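Local coordinates for glycosyl transferases group 1 family protein (Francisella tularensis subsp. tularensis, PDB 5I45) that probably transfers sugar residues as a GT-B-type glycosyltransferase, the crystallised piece being its C-terminal domain, at residues K77-L80 with E81-V84. Sequence-based numbering, arbitrary orientation.
Sequences KKEL and EQKV
OE2 of E79 is gripped by two waters and by the ammonium group of K83, one helical turn further on. Water 2 donates to E79 OE2 at 2.7 Å and water 3 to the same oxygen at 3.0 Å, and both waters in turn accept from K83 NZ. The direct ion pair, with K83 NZ 3.5 Å from E79 OE2, is weak by comparison, so the two bridging waters probably carry much of the link. Beside it, the other carboxylate oxygen, OE1 of E79, takes a weak, bent bond from Q82 NE2 at 3.3 Å; the two side chains run alongside each other, with amide and carboxylate planes turned 36° apart. A bend at chi2 swings the E79 carboxylate round to these partners. These are i to i+3 and i to i+4 pairings on helix 74-86, the crossover helix of a right-handed beta-alpha-beta unit joining strands 61-66 and 93-96 in the Rossmann-like C-terminal domain of the GT-B fold. A tighter i to i+4 salt bridge joins K77 and E81: NZ of K77 meets OE2 of E81 at 2.8 Å, on the syn side but 32° out of the carboxylate plane. K77 stays extended as far as CE, then turns at chi4 (-87°) to bring its nitrogen to the acid. Between these charged pairs, L80 and V84 face inward, packing against helix 44-57 and strand 93-96, while the backbone bond from V84 N to L80 O spans 3.1 Å.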
ATOM      1  N   LYS A  77     -15.670   7.579   4.314  1.00 11.62           N
ATOM      2  CA  LYS A  77     -15.311   7.213   2.958  1.00 12.77           C
ATOM      3  C   LYS A  77     -15.806   8.276   1.961  1.00 13.17           C
ATOM      4  O   LYS A  77     -15.053   8.681   1.067  1.00 12.75           O
ATOM      5  CB  LYS A  77     -15.844   5.833   2.626  1.00 14.00           C
ATOM      6  CG  LYS A  77     -15.528   5.391   1.214  1.00 16.31           C
ATOM      7  CD  LYS A  77     -15.962   3.959   0.990  1.00 19.59           C
ATOM      8  CE  LYS A  77     -15.801   3.548  -0.459  1.00 22.56           C
ATOM      9  NZ  LYS A  77     -16.999   3.908  -1.248  1.00 25.06           N
ATOM     10  N   LYS A  78     -17.029   8.773   2.149  1.00 14.54           N
ATOM     11  CA  LYS A  78     -17.550   9.831   1.271  1.00 16.36           C
ATOM     12  C   LYS A  78     -16.680  11.099   1.306  1.00 15.27           C
ATOM     13  O   LYS A  78     -16.427  11.736   0.261  1.00 15.73           O
ATOM     14  CB  LYS A  78     -18.975  10.185   1.649  1.00 19.65           C
ATOM     15  CG  LYS A  78     -20.031   9.281   1.044  1.00 23.21           C
ATOM     16  CD  LYS A  78     -21.458   9.666   1.452  1.00 26.23           C
ATOM     17  CE  LYS A  78     -21.751  11.169   1.449  1.00 28.02           C
ATOM     18  NZ  LYS A  78     -21.322  11.935   2.680  1.00 28.08           N
ATOM     19  N   GLU A  79     -16.215  11.460   2.506  1.00 14.55           N
ATOM     20  CA  GLU A  79     -15.352  12.642   2.636  1.00 14.90           C
ATOM     21  C   GLU A  79     -14.043  12.401   1.901  1.00 13.39           C
ATOM     22  O   GLU A  79     -13.529  13.297   1.266  1.00 14.13           O
ATOM     23  CB  GLU A  79     -15.106  13.002   4.110  1.00 15.74           C
ATOM     24  CG  GLU A  79     -13.983  13.995   4.425  1.00 17.46           C
ATOM     25  CD  GLU A  79     -14.244  15.464   4.076  1.00 20.21           C
ATOM     26  OE1 GLU A  79     -15.321  15.763   3.503  1.00 21.60           O
ATOM     27  OE2 GLU A  79     -13.362  16.351   4.382  1.00 21.71           O
ATOM     28  N   LEU A  80     -13.476  11.203   2.020  1.00 12.33           N
ATOM     29  CA  LEU A  80     -12.253  10.909   1.268  1.00 11.82           C
ATOM     30  C   LEU A  80     -12.466  11.009  -0.249  1.00 11.99           C
ATOM     31  O   LEU A  80     -11.639  11.577  -0.964  1.00 11.89           O
ATOM     32  CB  LEU A  80     -11.725   9.541   1.647  1.00 11.72           C
ATOM     33  CG  LEU A  80     -11.320   9.387   3.108  1.00 12.58           C
ATOM     34  CD1 LEU A  80     -10.808   7.960   3.278  1.00 12.92           C
ATOM     35  CD2 LEU A  80     -10.313  10.408   3.561  1.00 13.28           C
ATOM     36  N   GLU A  81     -13.583  10.472  -0.717  1.00 12.57           N
ATOM     37  CA  GLU A  81     -13.909  10.549  -2.161  1.00 14.30           C
ATOM     38  C   GLU A  81     -14.043  11.993  -2.611  1.00 15.32           C
ATOM     39  O   GLU A  81     -13.570  12.346  -3.693  1.00 14.87           O
ATOM     40  CB  GLU A  81     -15.163   9.752  -2.482  1.00 16.51           C
ATOM     41  CG  GLU A  81     -14.951   8.259  -2.354  1.00 18.51           C
ATOM     42  CD  GLU A  81     -16.240   7.467  -2.266  1.00 22.11           C
ATOM     43  OE1 GLU A  81     -17.305   8.031  -1.932  1.00 25.93           O
ATOM     44  OE2 GLU A  81     -16.189   6.250  -2.512  1.00 26.81           O
ATOM     45  N   GLN A  82     -14.665  12.827  -1.777  1.00 15.94           N
ATOM     46  CA  GLN A  82     -14.760  14.262  -2.053  1.00 18.21           C
ATOM     47  C   GLN A  82     -13.417  14.929  -2.127  1.00 17.12           C
ATOM     48  O   GLN A  82     -13.199  15.782  -2.991  1.00 18.18           O
ATOM     49  CB  GLN A  82     -15.599  15.013  -0.978  1.00 20.75           C
ATOM     50  CG  GLN A  82     -15.581  16.558  -1.046  1.00 24.25           C
ATOM     51  CD  GLN A  82     -14.376  17.267  -0.397  1.00 25.13           C
ATOM     52  OE1 GLN A  82     -13.879  18.272  -0.938  1.00 29.72           O
ATOM     53  NE2 GLN A  82     -13.909  16.763   0.745  1.00 25.55           N
ATOM     54  N   LYS A  83     -12.524  14.612  -1.198  1.00 15.70           N
ATOM     55  CA  LYS A  83     -11.195  15.223  -1.203  1.00 15.94           C
ATOM     56  C   LYS A  83     -10.503  14.927  -2.529  1.00 14.73           C
ATOM     57  O   LYS A  83      -9.877  15.780  -3.120  1.00 15.03           O
ATOM     58  CB  LYS A  83     -10.307  14.698  -0.059  1.00 16.94           C
ATOM     59  CG  LYS A  83     -10.630  15.167   1.338  1.00 20.02           C
ATOM     60  CD  LYS A  83      -9.597  14.607   2.307  1.00 21.45           C
ATOM     61  CE  LYS A  83      -9.927  14.929   3.742  1.00 23.76           C
ATOM     62  NZ  LYS A  83      -9.902  16.382   4.013  1.00 26.05           N
ATOM     63  N   VAL A  84     -10.594  13.683  -2.984  1.00 12.70           N
ATOM     64  CA  VAL A  84      -9.998  13.289  -4.261  1.00 12.34           C
ATOM     65  C   VAL A  84     -10.600  14.060  -5.442  1.00 13.25           C
ATOM     66  O   VAL A  84      -9.869  14.556  -6.300  1.00 12.89           O
ATOM     67  CB  VAL A  84     -10.154  11.772  -4.467  1.00 11.66           C
ATOM     68  CG1 VAL A  84      -9.721  11.373  -5.860  1.00 11.77           C
ATOM     69  CG2 VAL A  84      -9.344  10.985  -3.431  1.00 11.27           C
TER
HETATM   70  O   HOH W   1     -19.207   6.425  -1.030  1.00 36.87           O
HETATM   71  O   HOH W   2     -11.571  15.995   6.350  0.50 16.20           O
HETATM   72  O   HOH W   3     -11.561  18.094   2.719  0.50 23.66           O